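Local coordinates for protein CsuE (Acinetobacter baumannii, PDB 6FJY) that probably serves as the two-domain tip adhesin of archaic chaperone-usher (Csu) pili, held here by its periplasmic chaperone CsuC, at residues S11-S16 / S174-P179; N22-S27 / I108-G113; V116-Y121 / R209-T214. All blocks are in the same frame, centred on the assembly; numbering follows the deposited sequence.

Contact 1: residues S11-S16 / S174-P179; sequences SISVPS and SITVLP
Ile-12 and Ile-175 lie side by side across a parallel pair of beta strands, both pointing to the same face of the sheet. The pair joins strand 9-15 to the long strand 167-189. Such a parallel pairing of an early and a late strand recalls the A'-G pair of immunoglobulin-like sandwiches. Between the two isoleucines, CG1 of Ile-12 meets CG2 of Ile-175 at 4.0 Å. Ile-12 reaches it with CG1 held between its own backbone N and carbonyl carbon (chi1 62°). Val-14 and Val-177 point to the same face. CG1 of Val-14 approaches the same CG2 of Ile-175 at 4.2 Å, so this one methyl is flanked by both side chains. Strands 24-31 and 103-110 cover this apolar face with Glu-24, Ser-27, Ile-108 and Leu-110.

The opposite face carries Ser-11, Ser-13 and Pro-15 beside Ser-174, Thr-176 and Leu-178. CD1 of Leu-178 lies 4.0 Å from CB of Ser-13. Trp-6 of the CsuC chain packs on Pro-15 and Leu-178.

Backbone hydrogen bonds alternate between the strands. Thr-176 N bonds to the carbonyl oxygen O of Ile-12 (2.8 Å), and Leu-178 N bonds to O of Val-14 (2.7 Å). At the far end the strand passes into helix 16-22. There Ser-16 N makes a weak hydrogen bond to O of Leu-178, and CB of Ser-16 presses on CG1 of Val-177 at 3.5 Å.

Contact 2: residues N22-S27 / I108-G113; sequences NGENSS and IRLPAG
Arg-109 runs its side chain past the carbonyl oxygen of Glu-24 and out to Ser-26, where strand 24-31 bulges against strand 103-110. The two strands are antiparallel and belong to a three-stranded sheet completed by strand 71-73. Starting at CB, Arg-109 lies near the carbonyl oxygen of Glu-24. The next atom, CG, comes closer, 3.7 Å from that O of Glu-24. The chain is extended through its first two torsions (chi1 167°) and then bends at chi3 (-55°). The bend turns the guanidinium so that its edge, near its own plane, faces Ser-26. NE and NH2 of Arg-109 are each 3.9 Å from OG of Ser-26, too far for a firm bond. The side chains of Ser-26 and Arg-109 also both touch Asn-77.

The register changes here. Glu-24 pairs with Leu-110 and Ser-27 with Ile-108, so Asn-25 and Ser-26 together face the single residue Arg-109: a beta bulge. The Ser-27/Ile-108 pair has two hydrogen bonds, including Ser-27 N to Ile-108 O at 2.9 Å. The Glu-24/Leu-110 pair is lopsided: Glu-24 N to Leu-110 O is 2.7 Å, while the return bond is long and weak. Next to it, CA of Gly-23 sits 3.2 Å from O of Leu-110; Gly-23 has positive phi, just after helix 16-22.

On the other face, CB of Glu-24 meets CD1 of Leu-110 at 3.8 Å, and CB of Ser-27 meets CG2 of Ile-108 at 3.7 Å. The side chains thus add mainly apolar carbon contacts, and the backbone bonds carry the polar part. The arginine reaches past the bulge with its aliphatic stem in contact and its charged end only loosely engaged by the serine.

Contact 3: residues V116-Y121 / R209-T214; sequences VSPGVY and RCSVNT
Pro-118 and Val-212 meet where the loop before strand 119-136 reaches the turn after strand 202-210. This loop-to-loop contact lies at what is probably the junction of two beta domains, joined by the broken strand 167-189. Pro-118 has the most surface buried by the contact. Its CB points toward the turn, and the outer ring atoms CG and CD do the touching. They meet three residues. CD lies 3.7 Å from CG1 of Val-212. CG lies 3.9 Å from CB of Ser-211. The amide oxygen OD1 of Asn-213 sits 3.7 Å from CD of Pro-118, with the two side chains running past each other in opposite senses.

Val-212 buries the next largest area. Its side chain crosses that of Pro-118 at a slant. With chi1 at 63°, CG1 lies between the valine's own backbone N and carbonyl carbon, on the side of the loop. The same methyl comes to 3.4 Å from CB of Ser-117, a tight approach. One valine methyl is therefore shared between the serine and the proline ring. The hydroxyl of Ser-117 is used elsewhere: OG is hydrogen-bonded to OE2 of Glu-66.

The contact is small and lies at the surface. It rests on van der Waals touch between the two segments. Stronger ties lie close by. Cys-210 is joined by a disulfide to Cys-181 on strand 167-189, Gly-119 and Tyr-121 are hydrogen-bonded through their backbones to Val-177 and Ile-175, and OG of Ser-211 accepts the backbone N-H of Asp-180. The turn that carries Val-212 is also braced from within: OG of Ser-211 is hydrogen-bonded to OG1 of Thr-214 at 2.9 Å.

Contact 1 is the middle element. Its centre is about 11 Å from that of contact 2 and about 10 Å from that of contact 3. Toward contact 2 it packs through apolar side chains: CD1 of Ile-175 is 3.5 Å from CD2 of Leu-110. Toward contact 3 the link is the sheet itself, since strand 167-189 lies beside both strand 119-136 and strand 202-210; O of Ile-175 is 2.8 Å from N of Tyr-121, a probable hydrogen bond. Contacts 2 and 3, with centres about 17 Å apart, adjoin in sequence without touching. Chaperone CsuC reaches contacts 1 and 3, but not contact 2.

Contact 1: residues S11-S16 / S174-P179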
# COMPACT_ATOMS: atom_id res chain seq x y z
N SER B 11 5.60 14.22 3.25
CA SER B 11 4.69 13.26 2.64
C SER B 11 4.03 12.41 3.71
O SER B 11 4.68 11.99 4.67
CB SER B 11 5.42 12.36 1.63
OG SER B 11 4.54 11.44 1.02
N ILE B 12 2.74 12.17 3.53
CA ILE B 12 2.01 11.17 4.30
C ILE B 12 1.36 10.21 3.32
O ILE B 12 1.02 10.58 2.19
CB ILE B 12 0.96 11.78 5.25
CG1 ILE B 12 -0.10 12.52 4.45
CG2 ILE B 12 1.61 12.69 6.27
CD1 ILE B 12 -1.24 13.03 5.31
N SER B 13 1.19 8.98 3.76
CA SER B 13 0.55 7.95 2.96
C SER B 13 -0.62 7.37 3.74
O SER B 13 -0.47 7.00 4.91
CB SER B 13 1.55 6.85 2.58
OG SER B 13 2.73 7.42 2.02
N VAL B 14 -1.78 7.30 3.09
CA VAL B 14 -3.01 6.75 3.66
C VAL B 14 -3.67 5.82 2.64
O VAL B 14 -3.70 6.15 1.44
CB VAL B 14 -3.97 7.88 4.08
CG1 VAL B 14 -4.30 8.75 2.90
CG2 VAL B 14 -5.24 7.31 4.69
N PRO B 15 -4.18 4.66 3.05
CA PRO B 15 -4.97 3.84 2.12
C PRO B 15 -6.35 4.45 1.92
O PRO B 15 -6.89 5.11 2.81
CB PRO B 15 -5.04 2.48 2.83
CG PRO B 15 -4.86 2.78 4.27
CD PRO B 15 -3.99 4.01 4.35
N SER B 16 -6.93 4.19 0.74
CA SER B 16 -8.00 5.04 0.22
C SER B 16 -9.33 4.82 0.96
O SER B 16 -10.04 5.77 1.28
CB SER B 16 -8.18 4.81 -1.28
OG SER B 16 -8.52 3.47 -1.55
N SER B 174 2.79 16.61 0.13
CA SER B 174 2.23 15.58 -0.72
C SER B 174 1.53 14.54 0.14
O SER B 174 1.98 14.20 1.24
CB SER B 174 3.31 14.90 -1.57
OG SER B 174 2.77 13.82 -2.28
N ILE B 175 0.43 14.02 -0.40
CA ILE B 175 -0.33 12.94 0.21
C ILE B 175 -0.40 11.81 -0.79
O ILE B 175 -1.01 11.96 -1.86
CB ILE B 175 -1.76 13.37 0.59
CG1 ILE B 175 -1.77 14.64 1.43
CG2 ILE B 175 -2.50 12.22 1.30
CD1 ILE B 175 -3.16 15.10 1.74
N THR B 176 0.15 10.67 -0.43
CA THR B 176 0.04 9.49 -1.28
C THR B 176 -1.14 8.66 -0.80
O THR B 176 -1.19 8.23 0.35
CB THR B 176 1.33 8.68 -1.29
OG1 THR B 176 2.41 9.53 -1.70
CG2 THR B 176 1.19 7.53 -2.31
N VAL B 177 -2.11 8.47 -1.68
CA VAL B 177 -3.23 7.60 -1.42
C VAL B 177 -2.88 6.20 -1.93
O VAL B 177 -2.55 6.03 -3.11
CB VAL B 177 -4.50 8.13 -2.09
CG1 VAL B 177 -5.68 7.24 -1.70
CG2 VAL B 177 -4.74 9.57 -1.66
N LEU B 178 -2.98 5.17 -1.02
CA LEU B 178 -2.52 3.83 -1.39
C LEU B 178 -3.69 2.94 -1.76
O LEU B 178 -4.80 3.11 -1.25
CB LEU B 178 -1.75 3.19 -0.24
CG LEU B 178 -0.51 3.97 0.13
CD1 LEU B 178 0.13 3.32 1.32
CD2 LEU B 178 0.43 4.01 -1.07
N PRO B 179 -3.46 1.96 -2.64
CA PRO B 179 -4.48 0.94 -2.88
C PRO B 179 -4.85 0.22 -1.59
O PRO B 179 -4.10 0.21 -0.61
CB PRO B 179 -3.80 -0.01 -3.87
CG PRO B 179 -2.78 0.82 -4.55
CD PRO B 179 -2.28 1.78 -3.50

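Contact 2: residues N22-S27 / I108-G113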
# COMPACT_ATOMS: atom_id res chain seq x y z
N ASN B 22 -12.55 6.83 7.62
CA ASN B 22 -12.01 7.34 8.87
C ASN B 22 -11.29 8.67 8.76
O ASN B 22 -10.96 9.25 9.79
CB ASN B 22 -11.06 6.31 9.51
CG ASN B 22 -11.81 5.14 10.11
OD1 ASN B 22 -12.28 5.20 11.24
ND2 ASN B 22 -11.92 4.06 9.34
N GLY B 23 -11.04 9.17 7.55
CA GLY B 23 -10.16 10.32 7.40
C GLY B 23 -8.73 9.96 7.77
O GLY B 23 -8.30 8.81 7.65
N GLU B 24 -8.00 10.96 8.25
CA GLU B 24 -6.61 10.75 8.66
C GLU B 24 -6.31 11.60 9.89
O GLU B 24 -6.62 12.79 9.91
CB GLU B 24 -5.64 11.07 7.52
CG GLU B 24 -4.20 11.33 7.94
CD GLU B 24 -3.36 10.07 8.08
OE1 GLU B 24 -3.92 8.96 8.25
OE2 GLU B 24 -2.11 10.19 8.01
N ASN B 25 -5.72 10.98 10.90
CA ASN B 25 -5.43 11.67 12.14
C ASN B 25 -4.31 12.67 11.95
O ASN B 25 -3.52 12.59 11.00
CB ASN B 25 -5.07 10.66 13.24
CG ASN B 25 -6.26 9.81 13.66
OD1 ASN B 25 -7.42 10.15 13.38
ND2 ASN B 25 -5.99 8.70 14.33
N SER B 26 -4.25 13.65 12.86
CA SER B 26 -3.22 14.68 12.84
C SER B 26 -1.84 14.06 12.65
O SER B 26 -1.29 13.44 13.56
CB SER B 26 -3.25 15.51 14.13
OG SER B 26 -4.27 16.49 14.09
N SER B 27 -1.30 14.21 11.44
CA SER B 27 0.04 13.76 11.11
C SER B 27 1.00 14.94 11.25
O SER B 27 0.74 16.02 10.72
CB SER B 27 0.11 13.21 9.68
OG SER B 27 -0.98 12.36 9.39
N ILE B 108 -1.15 17.92 9.66
CA ILE B 108 -2.09 17.84 8.56
C ILE B 108 -3.17 16.86 8.99
O ILE B 108 -2.89 15.86 9.65
CB ILE B 108 -1.40 17.40 7.24
CG1 ILE B 108 -2.40 17.23 6.10
CG2 ILE B 108 -0.57 16.13 7.45
CD1 ILE B 108 -1.74 17.16 4.74
N ARG B 109 -4.41 17.19 8.66
CA ARG B 109 -5.54 16.35 9.01
C ARG B 109 -6.46 16.29 7.80
O ARG B 109 -6.76 17.32 7.19
CB ARG B 109 -6.27 16.90 10.24
CG ARG B 109 -7.63 16.30 10.52
CD ARG B 109 -8.43 17.26 11.39
NE ARG B 109 -7.70 17.60 12.61
CZ ARG B 109 -7.96 18.67 13.35
NH1 ARG B 109 -8.92 19.51 12.98
NH2 ARG B 109 -7.26 18.91 14.46
N LEU B 110 -6.87 15.08 7.44
CA LEU B 110 -7.82 14.85 6.37
C LEU B 110 -9.14 14.41 6.98
O LEU B 110 -9.19 13.36 7.65
CB LEU B 110 -7.31 13.81 5.38
CG LEU B 110 -5.87 13.99 4.90
CD1 LEU B 110 -5.37 12.75 4.16
CD2 LEU B 110 -5.81 15.20 4.01
N PRO B 111 -10.20 15.16 6.79
CA PRO B 111 -11.50 14.76 7.34
C PRO B 111 -12.31 13.89 6.41
O PRO B 111 -11.87 13.49 5.33
CB PRO B 111 -12.21 16.10 7.55
CG PRO B 111 -11.70 16.92 6.40
CD PRO B 111 -10.24 16.53 6.24
N ALA B 112 -13.52 13.59 6.88
CA ALA B 112 -14.69 13.34 6.05
C ALA B 112 -14.64 12.02 5.32
O ALA B 112 -13.86 11.13 5.66
CB ALA B 112 -14.87 14.48 5.04
N GLY B 113 -15.55 11.88 4.37
CA GLY B 113 -15.60 10.79 3.41
C GLY B 113 -15.14 11.30 2.06
O GLY B 113 -15.93 11.51 1.15

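Contact 3: residues V116-Y121 / R209-T214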
# COMPACT_ATOMS: atom_id res chain seq x y z
N VAL B 116 -11.03 9.04 -3.37
CA VAL B 116 -10.18 9.36 -4.51
C VAL B 116 -9.36 8.14 -4.88
O VAL B 116 -9.03 7.30 -4.04
CB VAL B 116 -9.24 10.56 -4.24
CG1 VAL B 116 -10.03 11.81 -3.85
CG2 VAL B 116 -8.19 10.19 -3.19
N SER B 117 -9.01 8.06 -6.16
CA SER B 117 -8.18 6.97 -6.65
C SER B 117 -6.78 7.07 -6.04
O SER B 117 -6.29 8.17 -5.76
CB SER B 117 -8.09 7.01 -8.17
OG SER B 117 -7.31 8.11 -8.60
N PRO B 118 -6.10 5.93 -5.85
CA PRO B 118 -4.70 5.96 -5.41
C PRO B 118 -3.82 6.73 -6.37
O PRO B 118 -4.05 6.74 -7.58
CB PRO B 118 -4.31 4.47 -5.37
CG PRO B 118 -5.61 3.73 -5.30
CD PRO B 118 -6.60 4.56 -6.06
N GLY B 119 -2.82 7.39 -5.81
CA GLY B 119 -1.97 8.29 -6.56
C GLY B 119 -1.33 9.29 -5.62
O GLY B 119 -1.46 9.19 -4.40
N VAL B 120 -0.63 10.25 -6.21
CA VAL B 120 0.03 11.29 -5.45
C VAL B 120 -0.81 12.55 -5.56
O VAL B 120 -1.12 13.01 -6.66
CB VAL B 120 1.47 11.53 -5.93
CG1 VAL B 120 2.14 12.58 -5.06
CG2 VAL B 120 2.24 10.24 -5.88
N TYR B 121 -1.17 13.09 -4.41
CA TYR B 121 -2.02 14.27 -4.29
C TYR B 121 -1.11 15.38 -3.75
O TYR B 121 -0.80 15.42 -2.56
CB TYR B 121 -3.22 13.98 -3.39
CG TYR B 121 -4.19 13.06 -4.09
CD1 TYR B 121 -3.90 11.71 -4.25
CD2 TYR B 121 -5.34 13.54 -4.68
CE1 TYR B 121 -4.74 10.87 -4.92
CE2 TYR B 121 -6.20 12.70 -5.36
CZ TYR B 121 -5.90 11.36 -5.48
OH TYR B 121 -6.74 10.50 -6.16
N ARG B 209 -14.41 -5.05 -1.42
CA ARG B 209 -14.40 -3.62 -1.68
C ARG B 209 -12.95 -3.22 -1.86
O ARG B 209 -12.17 -3.23 -0.90
CB ARG B 209 -15.05 -2.86 -0.53
CG ARG B 209 -16.42 -3.41 -0.13
CD ARG B 209 -16.94 -2.81 1.18
NE ARG B 209 -16.89 -1.36 1.18
CZ ARG B 209 -16.24 -0.62 2.09
NH1 ARG B 209 -15.60 -1.21 3.08
NH2 ARG B 209 -16.25 0.70 2.00
N CYS B 210 -12.57 -2.90 -3.09
CA CYS B 210 -11.21 -2.53 -3.42
C CYS B 210 -11.15 -1.12 -4.01
O CYS B 210 -12.13 -0.62 -4.58
CB CYS B 210 -10.57 -3.51 -4.43
SG CYS B 210 -9.93 -5.04 -3.79
N SER B 211 -10.00 -0.48 -3.84
CA SER B 211 -9.74 0.78 -4.49
C SER B 211 -9.72 0.60 -6.01
O SER B 211 -9.61 -0.51 -6.53
CB SER B 211 -8.41 1.36 -3.99
OG SER B 211 -7.37 0.41 -4.13
N VAL B 212 -9.79 1.73 -6.72
CA VAL B 212 -10.32 1.71 -8.09
C VAL B 212 -9.48 0.83 -9.02
O VAL B 212 -10.02 -0.05 -9.71
CB VAL B 212 -10.46 3.15 -8.63
CG1 VAL B 212 -9.13 3.86 -8.73
CG2 VAL B 212 -11.17 3.12 -9.95
N ASN B 213 -8.17 1.06 -9.08
CA ASN B 213 -7.37 0.38 -10.10
C ASN B 213 -6.51 -0.72 -9.49
O ASN B 213 -5.27 -0.68 -9.59
CB ASN B 213 -6.52 1.40 -10.88
CG ASN B 213 -5.61 2.20 -9.98
OD1 ASN B 213 -5.73 2.16 -8.75
ND2 ASN B 213 -4.67 2.93 -10.59
N THR B 214 -7.15 -1.70 -8.86
CA THR B 214 -6.46 -2.72 -8.08
C THR B 214 -6.98 -4.09 -8.45
O THR B 214 -7.84 -4.66 -7.76
CB THR B 214 -6.61 -2.44 -6.59
OG1 THR B 214 -6.15 -1.10 -6.33
CG2 THR B 214 -5.80 -3.43 -5.77